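Local coordinates for protein ANGPTL4 C-terminal chain (Homo sapiens, PDB 6U1U) that inactivates lipoprotein lipase and so regulates triglyceride clearance from blood, this chain being its fibrinogen-like C-terminal domain with palmitic acid bound, at residues 101-106 with 194-199; 146-151 with 156-161; 169-174 with 200-205. All coordinates share one frame; numbering follows the deposited sequence.

Contact 1 (101-106 with 194-199); sequences ELLQFS and IFWKTW. With PLM (palmitic acid), chain B.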
loop_
_atom_site.group_PDB
_atom_site.type_symbol
_atom_site.label_atom_id
_atom_site.label_comp_id
_atom_site.label_asym_id
_atom_site.label_seq_id
_atom_site.Cartn_x
_atom_site.Cartn_y
_atom_site.Cartn_z
ATOM N N GLU A 101 -7.595 -12.990 -2.815
ATOM C CA GLU A 101 -8.663 -12.085 -2.412
ATOM C C GLU A 101 -8.407 -10.725 -3.044
ATOM O O GLU A 101 -7.334 -10.136 -2.834
ATOM C CB GLU A 101 -8.719 -11.988 -0.895
ATOM C CG GLU A 101 -9.754 -11.027 -0.346
ATOM C CD GLU A 101 -11.184 -11.593 -0.443
ATOM O OE1 GLU A 101 -12.032 -11.145 0.342
ATOM O OE2 GLU A 101 -11.447 -12.459 -1.306
ATOM N N LEU A 102 -9.371 -10.236 -3.835
ATOM C CA LEU A 102 -9.205 -9.008 -4.609
ATOM C C LEU A 102 -10.173 -7.958 -4.081
ATOM O O LEU A 102 -11.395 -8.131 -4.163
ATOM C CB LEU A 102 -9.405 -9.276 -6.103
ATOM C CG LEU A 102 -8.652 -10.503 -6.636
ATOM C CD1 LEU A 102 -9.013 -10.860 -8.106
ATOM C CD2 LEU A 102 -7.135 -10.358 -6.507
ATOM N N LEU A 103 -9.623 -6.898 -3.489
ATOM C CA LEU A 103 -10.360 -5.798 -2.889
ATOM C C LEU A 103 -10.102 -4.522 -3.672
ATOM O O LEU A 103 -9.044 -4.356 -4.274
ATOM C CB LEU A 103 -9.931 -5.567 -1.433
ATOM C CG LEU A 103 -9.826 -6.856 -0.621
ATOM C CD1 LEU A 103 -9.310 -6.584 0.777
ATOM C CD2 LEU A 103 -11.215 -7.524 -0.577
ATOM N N GLN A 104 -11.073 -3.610 -3.649
ATOM C CA GLN A 104 -10.883 -2.309 -4.271
ATOM C C GLN A 104 -11.594 -1.277 -3.423
ATOM O O GLN A 104 -12.729 -1.512 -3.005
ATOM C CB GLN A 104 -11.446 -2.295 -5.703
ATOM C CG GLN A 104 -10.955 -1.199 -6.582
ATOM C CD GLN A 104 -11.375 -1.420 -8.051
ATOM O OE1 GLN A 104 -11.978 -0.555 -8.659
ATOM N NE2 GLN A 104 -11.039 -2.564 -8.599
ATOM N N PHE A 105 -10.961 -0.136 -3.242
ATOM C CA PHE A 105 -11.537 0.957 -2.430
ATOM C C PHE A 105 -11.265 2.284 -3.120
ATOM O O PHE A 105 -10.218 2.436 -3.680
ATOM C CB PHE A 105 -10.841 1.045 -1.070
ATOM C CG PHE A 105 -10.802 -0.241 -0.298
ATOM C CD1 PHE A 105 -11.864 -0.627 0.478
ATOM C CD2 PHE A 105 -9.716 -1.073 -0.372
ATOM C CE1 PHE A 105 -11.844 -1.812 1.176
ATOM C CE2 PHE A 105 -9.698 -2.263 0.311
ATOM C CZ PHE A 105 -10.757 -2.628 1.085
ATOM N N SER A 106 -12.191 3.216 -3.007
ATOM C CA SER A 106 -11.946 4.562 -3.510
ATOM C C SER A 106 -11.257 5.357 -2.406
ATOM O O SER A 106 -11.705 5.320 -1.273
ATOM C CB SER A 106 -13.256 5.246 -3.907
ATOM O OG SER A 106 -13.805 4.559 -5.018
ATOM N N ILE A 194 2.899 -9.977 7.613
ATOM C CA ILE A 194 2.119 -9.429 6.501
ATOM C C ILE A 194 0.692 -9.902 6.708
ATOM O O ILE A 194 0.391 -11.079 6.478
ATOM C CB ILE A 194 2.668 -9.916 5.163
ATOM C CG1 ILE A 194 4.117 -9.473 5.011
ATOM C CG2 ILE A 194 1.848 -9.403 3.968
ATOM C CD1 ILE A 194 4.754 -10.089 3.782
ATOM N N PHE A 195 -0.204 -9.013 7.137
ATOM C CA PHE A 195 -1.530 -9.498 7.495
ATOM C C PHE A 195 -2.610 -8.552 6.996
ATOM O O PHE A 195 -2.385 -7.356 6.791
ATOM C CB PHE A 195 -1.657 -9.705 9.017
ATOM C CG PHE A 195 -1.736 -8.427 9.818
ATOM C CD1 PHE A 195 -0.574 -7.729 10.170
ATOM C CD2 PHE A 195 -2.974 -7.935 10.252
ATOM C CE1 PHE A 195 -0.675 -6.547 10.921
ATOM C CE2 PHE A 195 -3.064 -6.769 11.018
ATOM C CZ PHE A 195 -1.922 -6.088 11.347
ATOM N N TRP A 196 -3.816 -9.075 6.873
ATOM C CA TRP A 196 -5.068 -8.329 6.584
ATOM C C TRP A 196 -6.112 -9.025 7.468
ATOM O O TRP A 196 -6.555 -10.066 7.107
ATOM C CB TRP A 196 -5.437 -8.378 5.109
ATOM C CG TRP A 196 -6.551 -7.462 4.728
ATOM C CD1 TRP A 196 -7.881 -7.712 4.780
ATOM C CD2 TRP A 196 -6.423 -6.144 4.189
ATOM N NE1 TRP A 196 -8.590 -6.646 4.341
ATOM C CE2 TRP A 196 -7.727 -5.661 3.975
ATOM C CE3 TRP A 196 -5.340 -5.328 3.885
ATOM C CZ2 TRP A 196 -7.968 -4.403 3.451
ATOM C CZ3 TRP A 196 -5.575 -4.087 3.368
ATOM C CH2 TRP A 196 -6.870 -3.631 3.176
ATOM N N LYS A 197 -6.473 -8.397 8.569
ATOM C CA LYS A 197 -7.148 -9.118 9.650
ATOM C C LYS A 197 -8.463 -9.729 9.188
ATOM O O LYS A 197 -8.725 -10.915 9.437
ATOM C CB LYS A 197 -7.371 -8.189 10.841
ATOM C CG LYS A 197 -8.124 -8.903 12.021
ATOM C CD LYS A 197 -8.074 -8.061 13.265
ATOM C CE LYS A 197 -9.101 -6.933 13.184
ATOM N NZ LYS A 197 -8.863 -5.858 14.214
ATOM N N THR A 198 -9.255 -8.975 8.435
ATOM C CA THR A 198 -10.601 -9.431 8.078
ATOM C C THR A 198 -10.647 -10.515 7.007
ATOM O O THR A 198 -11.730 -11.060 6.767
ATOM C CB THR A 198 -11.460 -8.249 7.619
ATOM O OG1 THR A 198 -10.800 -7.559 6.552
ATOM C CG2 THR A 198 -11.680 -7.290 8.750
ATOM N N TRP A 199 -9.534 -10.865 6.360
ATOM C CA TRP A 199 -9.550 -12.022 5.462
ATOM C C TRP A 199 -9.099 -13.279 6.210
ATOM O O TRP A 199 -9.923 -14.130 6.553
ATOM C CB TRP A 199 -8.720 -11.756 4.203
ATOM C CG TRP A 199 -8.910 -12.835 3.166
ATOM C CD1 TRP A 199 -10.093 -13.438 2.826
ATOM C CD2 TRP A 199 -7.898 -13.436 2.343
ATOM N NE1 TRP A 199 -9.877 -14.390 1.854
ATOM C CE2 TRP A 199 -8.540 -14.410 1.542
ATOM C CE3 TRP A 199 -6.511 -13.268 2.222
ATOM C CZ2 TRP A 199 -7.852 -15.175 0.606
ATOM C CZ3 TRP A 199 -5.820 -14.054 1.282
ATOM C CH2 TRP A 199 -6.491 -14.996 0.498
HETATM C C1 PLM B . -9.399 -2.503 13.176
HETATM O O1 PLM B . -8.417 -2.769 13.905
HETATM O O2 PLM B . -10.168 -3.364 12.730
HETATM C C2 PLM B . -9.706 -1.040 12.882
HETATM C C3 PLM B . -10.328 -0.658 11.572
HETATM C C4 PLM B . -9.834 0.694 11.082
HETATM C C5 PLM B . -9.888 0.916 9.596
HETATM C C6 PLM B . -8.862 1.894 9.054
HETATM C C7 PLM B . -8.457 1.640 7.625
HETATM C C8 PLM B . -7.115 2.174 7.195
HETATM C C9 PLM B . -6.025 1.166 7.299
HETATM C CA PLM B . -5.154 1.043 6.119
HETATM C CB PLM B . -5.777 0.475 4.907
HETATM C CC PLM B . -4.979 0.754 3.697
HETATM C CD PLM B . -5.316 -0.057 2.523
HETATM C CE PLM B . -6.774 -0.148 2.294
HETATM C CF PLM B . -7.321 0.708 1.220
HETATM C CG PLM B . -8.206 1.790 1.741
#

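Contact 2 (146-151 with 156-161); sequences DQDHDL and NCAKSL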
loop_
_atom_site.group_PDB
_atom_site.type_symbol
_atom_site.label_atom_id
_atom_site.label_comp_id
_atom_site.label_asym_id
_atom_site.label_seq_id
_atom_site.Cartn_x
_atom_site.Cartn_y
_atom_site.Cartn_z
ATOM N N ASP A 146 10.741 5.470 12.494
ATOM C CA ASP A 146 11.349 6.740 12.855
ATOM C C ASP A 146 10.417 7.936 12.713
ATOM O O ASP A 146 10.822 9.064 13.049
ATOM C CB ASP A 146 12.623 6.959 12.018
ATOM C CG ASP A 146 12.356 7.028 10.534
ATOM O OD1 ASP A 146 11.472 6.278 10.036
ATOM O OD2 ASP A 146 13.046 7.825 9.857
ATOM N N GLN A 147 9.180 7.734 12.247
ATOM C CA GLN A 147 8.221 8.798 12.030
ATOM C C GLN A 147 6.855 8.150 12.250
ATOM O O GLN A 147 6.098 7.844 11.315
ATOM C CB GLN A 147 8.312 9.416 10.631
ATOM C CG GLN A 147 9.485 10.356 10.410
ATOM C CD GLN A 147 9.325 11.631 11.227
ATOM O OE1 GLN A 147 10.183 11.955 12.033
ATOM N NE2 GLN A 147 8.208 12.329 11.048
ATOM N N ASP A 148 6.526 7.879 13.511
ATOM C CA ASP A 148 5.299 7.157 13.814
ATOM C C ASP A 148 4.266 8.102 14.413
ATOM O O ASP A 148 4.600 8.958 15.236
ATOM C CB ASP A 148 5.556 5.999 14.773
ATOM C CG ASP A 148 4.270 5.237 15.101
ATOM O OD1 ASP A 148 3.835 4.383 14.287
ATOM O OD2 ASP A 148 3.683 5.527 16.162
ATOM N N HIS A 149 3.015 7.930 14.015
ATOM C CA HIS A 149 1.965 8.899 14.334
ATOM C C HIS A 149 1.018 8.444 15.442
ATOM O O HIS A 149 0.021 9.130 15.706
ATOM C CB HIS A 149 1.211 9.244 13.052
ATOM C CG HIS A 149 2.079 9.990 12.086
ATOM N ND1 HIS A 149 2.784 9.362 11.078
ATOM C CD2 HIS A 149 2.417 11.300 12.021
ATOM C CE1 HIS A 149 3.514 10.255 10.430
ATOM N NE2 HIS A 149 3.300 11.440 10.974
ATOM N N ASP A 150 1.312 7.340 16.123
ATOM C CA ASP A 150 0.497 6.950 17.278
ATOM C C ASP A 150 0.536 8.062 18.326
ATOM O O ASP A 150 1.615 8.471 18.766
ATOM C CB ASP A 150 1.009 5.625 17.866
ATOM C CG ASP A 150 0.027 4.992 18.882
ATOM O OD1 ASP A 150 -0.171 3.756 18.818
ATOM O OD2 ASP A 150 -0.520 5.706 19.757
ATOM N N LEU A 151 -0.643 8.568 18.717
ATOM C CA LEU A 151 -0.674 9.718 19.619
ATOM C C LEU A 151 -0.283 9.336 21.037
ATOM O O LEU A 151 0.164 10.199 21.802
ATOM C CB LEU A 151 -2.069 10.362 19.635
ATOM C CG LEU A 151 -2.461 11.191 18.412
ATOM C CD1 LEU A 151 -3.918 11.617 18.507
ATOM C CD2 LEU A 151 -1.555 12.409 18.314
ATOM N N ASN A 156 4.517 3.224 19.875
ATOM C CA ASN A 156 5.013 3.428 18.505
ATOM C C ASN A 156 4.612 2.187 17.718
ATOM O O ASN A 156 5.211 1.114 17.862
ATOM C CB ASN A 156 6.528 3.665 18.468
ATOM C CG ASN A 156 7.070 3.908 17.054
ATOM O OD1 ASN A 156 6.565 3.360 16.053
ATOM N ND2 ASN A 156 8.146 4.693 16.974
ATOM N N CYS A 157 3.594 2.331 16.874
ATOM C CA CYS A 157 3.056 1.163 16.192
ATOM C C CYS A 157 4.051 0.585 15.186
ATOM O O CYS A 157 4.278 -0.627 15.143
ATOM C CB CYS A 157 1.724 1.537 15.529
ATOM S SG CYS A 157 1.005 0.206 14.591
ATOM N N ALA A 158 4.666 1.430 14.361
ATOM C CA ALA A 158 5.573 0.890 13.363
ATOM C C ALA A 158 6.774 0.205 14.013
ATOM O O ALA A 158 7.246 -0.838 13.541
ATOM C CB ALA A 158 6.024 2.008 12.419
ATOM N N LYS A 159 7.283 0.768 15.101
ATOM C CA LYS A 159 8.424 0.124 15.749
ATOM C C LYS A 159 8.032 -1.218 16.362
ATOM O O LYS A 159 8.819 -2.170 16.345
ATOM C CB LYS A 159 9.000 1.064 16.818
ATOM C CG LYS A 159 10.466 0.808 17.131
ATOM C CD LYS A 159 11.221 2.111 17.400
ATOM C CE LYS A 159 11.405 2.344 18.895
ATOM N NZ LYS A 159 12.126 3.638 19.168
ATOM N N SER A 160 6.824 -1.315 16.923
ATOM C CA SER A 160 6.425 -2.566 17.545
ATOM C C SER A 160 6.154 -3.638 16.501
ATOM O O SER A 160 6.333 -4.821 16.776
ATOM C CB SER A 160 5.212 -2.341 18.460
ATOM O OG SER A 160 3.995 -2.485 17.767
ATOM N N LEU A 161 5.763 -3.250 15.293
ATOM C CA LEU A 161 5.582 -4.239 14.245
ATOM C C LEU A 161 6.804 -4.227 13.325
ATOM O O LEU A 161 7.942 -4.423 13.775
ATOM C CB LEU A 161 4.277 -3.955 13.492
ATOM C CG LEU A 161 3.021 -3.883 14.369
ATOM C CD1 LEU A 161 1.727 -3.799 13.502
ATOM C CD2 LEU A 161 2.949 -5.042 15.338
#

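Contact 3 (169-174 with 200-205); sequences TCSHSN and RGRYYP. With PLM (palmitic acid), chain B.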
loop_
_atom_site.group_PDB
_atom_site.type_symbol
_atom_site.label_atom_id
_atom_site.label_comp_id
_atom_site.label_asym_id
_atom_site.label_seq_id
_atom_site.Cartn_x
_atom_site.Cartn_y
_atom_site.Cartn_z
ATOM N N THR A 169 -5.312 1.544 13.112
ATOM C CA THR A 169 -5.035 0.913 14.382
ATOM C C THR A 169 -3.735 0.144 14.183
ATOM O O THR A 169 -3.141 0.147 13.095
ATOM C CB THR A 169 -6.174 -0.030 14.786
ATOM O OG1 THR A 169 -6.217 -1.109 13.843
ATOM C CG2 THR A 169 -7.508 0.722 14.780
ATOM N N CYS A 170 -3.299 -0.528 15.214
ATOM C CA CYS A 170 -2.160 -1.408 15.026
ATOM C C CYS A 170 -2.619 -2.829 14.758
ATOM O O CYS A 170 -1.809 -3.756 14.821
ATOM C CB CYS A 170 -1.251 -1.312 16.255
ATOM S SG CYS A 170 0.546 -1.464 15.979
ATOM N N SER A 171 -3.908 -3.015 14.427
ATOM C CA SER A 171 -4.513 -4.338 14.350
ATOM C C SER A 171 -5.320 -4.606 13.085
ATOM O O SER A 171 -5.945 -5.671 12.994
ATOM C CB SER A 171 -5.453 -4.558 15.560
ATOM O OG SER A 171 -4.699 -4.633 16.754
ATOM N N HIS A 172 -5.367 -3.676 12.125
ATOM C CA HIS A 172 -6.210 -3.851 10.944
ATOM C C HIS A 172 -5.485 -4.602 9.830
ATOM O O HIS A 172 -5.995 -5.597 9.288
ATOM C CB HIS A 172 -6.672 -2.491 10.404
ATOM C CG HIS A 172 -7.431 -2.590 9.119
ATOM N ND1 HIS A 172 -6.821 -2.562 7.879
ATOM C CD2 HIS A 172 -8.753 -2.776 8.885
ATOM C CE1 HIS A 172 -7.736 -2.717 6.936
ATOM N NE2 HIS A 172 -8.921 -2.829 7.523
ATOM N N SER A 173 -4.291 -4.129 9.485
ATOM C CA SER A 173 -3.530 -4.672 8.363
ATOM C C SER A 173 -2.123 -4.115 8.413
ATOM O O SER A 173 -1.858 -3.110 9.066
ATOM C CB SER A 173 -4.126 -4.306 7.020
ATOM O OG SER A 173 -4.280 -2.882 6.965
ATOM N N ASN A 174 -1.241 -4.781 7.670
ATOM C CA ASN A 174 0.103 -4.295 7.402
ATOM C C ASN A 174 0.651 -5.152 6.284
ATOM O O ASN A 174 1.128 -6.272 6.524
ATOM C CB ASN A 174 1.006 -4.379 8.636
ATOM C CG ASN A 174 2.402 -3.920 8.325
ATOM O OD1 ASN A 174 2.621 -3.363 7.244
ATOM N ND2 ASN A 174 3.367 -4.141 9.256
ATOM N N ARG A 200 -7.808 -13.404 6.506
ATOM C CA ARG A 200 -7.313 -14.643 7.094
ATOM C C ARG A 200 -6.989 -14.543 8.572
ATOM O O ARG A 200 -6.555 -15.546 9.161
ATOM C CB ARG A 200 -6.084 -15.146 6.332
ATOM C CG ARG A 200 -6.411 -15.712 4.955
ATOM C CD ARG A 200 -7.385 -16.859 5.040
ATOM N NE ARG A 200 -7.656 -17.464 3.738
ATOM C CZ ARG A 200 -8.881 -17.623 3.236
ATOM N NH1 ARG A 200 -9.943 -17.223 3.927
ATOM N NH2 ARG A 200 -9.046 -18.182 2.045
ATOM N N GLY A 201 -7.152 -13.382 9.182
ATOM C CA GLY A 201 -6.920 -13.231 10.599
ATOM C C GLY A 201 -5.718 -12.333 10.891
ATOM O O GLY A 201 -4.846 -12.104 10.046
ATOM N N ARG A 202 -5.669 -11.853 12.137
ATOM C CA ARG A 202 -4.607 -10.943 12.571
ATOM C C ARG A 202 -3.225 -11.570 12.430
ATOM O O ARG A 202 -2.253 -10.880 12.129
ATOM C CB ARG A 202 -4.855 -10.510 14.022
ATOM C CG ARG A 202 -3.695 -9.780 14.721
ATOM C CD ARG A 202 -3.445 -8.419 14.103
ATOM N NE ARG A 202 -2.315 -7.691 14.681
ATOM C CZ ARG A 202 -1.060 -7.846 14.278
ATOM N NH1 ARG A 202 -0.764 -8.751 13.344
ATOM N NH2 ARG A 202 -0.090 -7.134 14.832
ATOM N N TYR A 203 -3.091 -12.873 12.656
ATOM C CA TYR A 203 -1.745 -13.425 12.662
ATOM C C TYR A 203 -1.517 -14.444 11.565
ATOM O O TYR A 203 -0.618 -15.284 11.683
ATOM C CB TYR A 203 -1.433 -14.047 14.014
ATOM C CG TYR A 203 -1.649 -13.142 15.215
ATOM C CD1 TYR A 203 -2.931 -12.931 15.742
ATOM C CD2 TYR A 203 -0.588 -12.528 15.837
ATOM C CE1 TYR A 203 -3.122 -12.158 16.864
ATOM C CE2 TYR A 203 -0.780 -11.724 16.930
ATOM C CZ TYR A 203 -2.041 -11.542 17.442
ATOM O OH TYR A 203 -2.225 -10.737 18.536
ATOM N N TYR A 204 -2.297 -14.391 10.501
ATOM C CA TYR A 204 -2.009 -15.220 9.342
ATOM C C TYR A 204 -0.977 -14.510 8.464
ATOM O O TYR A 204 -1.249 -13.400 7.993
ATOM C CB TYR A 204 -3.283 -15.481 8.545
ATOM C CG TYR A 204 -3.063 -16.483 7.439
ATOM C CD1 TYR A 204 -3.279 -17.846 7.650
ATOM C CD2 TYR A 204 -2.617 -16.086 6.180
ATOM C CE1 TYR A 204 -3.059 -18.760 6.648
ATOM C CE2 TYR A 204 -2.397 -16.991 5.176
ATOM C CZ TYR A 204 -2.610 -18.333 5.410
ATOM O OH TYR A 204 -2.385 -19.227 4.386
ATOM N N PRO A 205 0.191 -15.103 8.200
ATOM C CA PRO A 205 1.189 -14.448 7.329
ATOM C C PRO A 205 0.873 -14.715 5.862
ATOM O O PRO A 205 0.894 -15.858 5.400
ATOM C CB PRO A 205 2.513 -15.100 7.752
ATOM C CG PRO A 205 2.114 -16.506 8.116
ATOM C CD PRO A 205 0.681 -16.394 8.713
HETATM C C1 PLM B . -9.399 -2.503 13.176
HETATM O O1 PLM B . -8.417 -2.769 13.905
HETATM O O2 PLM B . -10.168 -3.364 12.730
HETATM C C2 PLM B . -9.706 -1.040 12.882
HETATM C C3 PLM B . -10.328 -0.658 11.572
HETATM C C4 PLM B . -9.834 0.694 11.082
HETATM C C5 PLM B . -9.888 0.916 9.596
HETATM C C6 PLM B . -8.862 1.894 9.054
HETATM C C7 PLM B . -8.457 1.640 7.625
HETATM C C8 PLM B . -7.115 2.174 7.195
HETATM C C9 PLM B . -6.025 1.166 7.299
HETATM C CA PLM B . -5.154 1.043 6.119
HETATM C CB PLM B . -5.777 0.475 4.907
HETATM C CC PLM B . -4.979 0.754 3.697
HETATM C CD PLM B . -5.316 -0.057 2.523
HETATM C CE PLM B . -6.774 -0.148 2.294
HETATM C CF PLM B . -7.321 0.708 1.220
HETATM C CG PLM B . -8.206 1.790 1.741
HETATM O O HOH W 1 -0.415 -5.092 16.897
HETATM O O HOH W 2 -3.015 -6.965 17.453
#

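Contact 1 (101-106 with 194-199)
Glu-101 lays its aliphatic stem over the six-membered ring of Trp-199, a CH-pi contact in which CB of Glu-101 lies 3.6 Å from the ring centroid and 17° off its normal. With CG anti to the backbone N (chi1 177°) and a bend at chi2, the chain runs on over the indole toward its NE1 side, and the carboxylate ends nearly parallel to it, the planes 5° apart. Two residues on, Leu-103 sends CD1 obliquely against Trp-196, 3.6 Å from NE1 of that indole. Phe-105 follows, its CZ 4.1 Å from CZ2 of Trp-196 at an oblique angle. Phe-105 and Trp-196 also line the site of the bound palmitic acid: palmitate CF comes within 3.4 Å of CD2 of Phe-105, while palmitate CE meets the Trp-196 ring at its edge, 3.6 Å from CH2. The two aromatic residues thus pack round the methyl end of the acyl chain. At the other end, NZ of Lys-197 donates to both carboxylate oxygens, 3.1 Å from O1 and 3.2 Å from O2 of the palmitate. Strand 100-109 lies in the large antiparallel sheet of the fibrinogen-like domain, paired with strand 87-94, whose Leu-93 also touches both tryptophans; strand 195-196 pairs instead with strand 173-174.

Contact 2 (146-151 with 156-161)
Asp-148 brings its carboxylate to the amino end of helix 157-160 and accepts from two successive backbone N-H groups. The firmer bond runs from N of Ala-158 to OD1 of Asp-148, 3.1 Å long and nearly straight at 168°, the donor standing well above the carboxylate plane. A weak one, 3.3 Å, joins N of Cys-157 to OD2 of Asp-148. That OD2 has a further donor in its own segment, the backbone N of Asp-150 at 3.0 Å, which closes an Asx turn. The carboxylate is therefore gripped through both oxygens, and the positive end of the helix dipole would probably favour its charge.

Asn-156 is the N-cap, its OD1 accepting from N of Lys-159 at 2.9 Å; Asp-148 of the other segment accepts from the two amides in between. The capped helix carries Cys-157, disulfide-bonded to Cys-170, in the loop-rich part of the fibrinogen-like domain. ND2 of Asn-156 reaches back to the carbonyl of Trp-145, fixing the rotation of the amide.

Van der Waals contact completes the join. The carboxylate of Asp-148 and the amide of Asn-156 stack with planes 22° apart, OD1 of Asn-156 lying 3.1 Å from CB of Asp-148. In Asp-148, CG anti to the backbone N (chi1 180°) puts the carboxylate between the helix amides and the N-H of Asp-150, so that it serves both. Without the carboxylate, as with an alanine here, the N-H groups of Cys-157 and Ala-158 and that of Asp-150 would probably lose an acceptor. Beside it, CB of Asp-150 packs loosely, 4.3 Å from N of Cys-157, while its carboxylate forms a salt bridge with Arg-152.

Contact 3 (169-174 with 200-205)
Arg-202 turns its guanidinium obliquely toward the backbone of Cys-170 and Ser-171, and two waters fill the join. Water 1 lies in the guanidinium plane, at its edge; it accepts from NH2 of Arg-202 at 2.9 Å and donates to O of Cys-170 at 2.8 Å. Water 2 accepts from NE of Arg-202, also at 2.9 Å, and is hydrogen-bonded to OG of Ser-171. Direct contact is looser, CD of Arg-202 lying 3.9 Å from O of Ser-171. A bend at chi2 (67°) brings the arginine tip nearer the loop than its stem would suggest. NH2 is bound further by the carbonyl of Lys-191, and Phe-195 makes a cation-pi contact with the guanidinium.

On the ligand side, OG1 of Thr-169 donates to palmitate O1 at 2.8 Å and accepts from N of Ser-171 in an ST turn, while one face of the His-172 ring lies against the acyl chain at C7. His-172 also meets Trp-196 edge-to-face. The loop 169-172 leads into strand 173-174, which pairs with strand 195-196; the type I turn 201-204 follows helix 197-200 and precedes strand 208-215, with Tyr-203 resting on helix 187-190.

Palmitic acid ties contacts 1 and 3 together, whose centres are 10 Å apart: segment 101-106 meets the methyl end of the acyl chain, while segments 169-174 and 194-199 both reach its carboxylate. The same two segments join directly, N of Asn-174 lying 3.0 Å from O of Phe-195 and N of Lys-197 lying 2.9 Å from O of His-172. Contact 2 stands outside the pocket, with the side chain of Cys-157 about 10 Å from the ligand, yet its disulfide to Cys-170 makes it a covalent neighbour of contact 3. Leu-161 adds packing there, its CD1 3.6 Å from SG of Cys-170. Contacts 1 and 2, 22 Å apart between centres, do not touch.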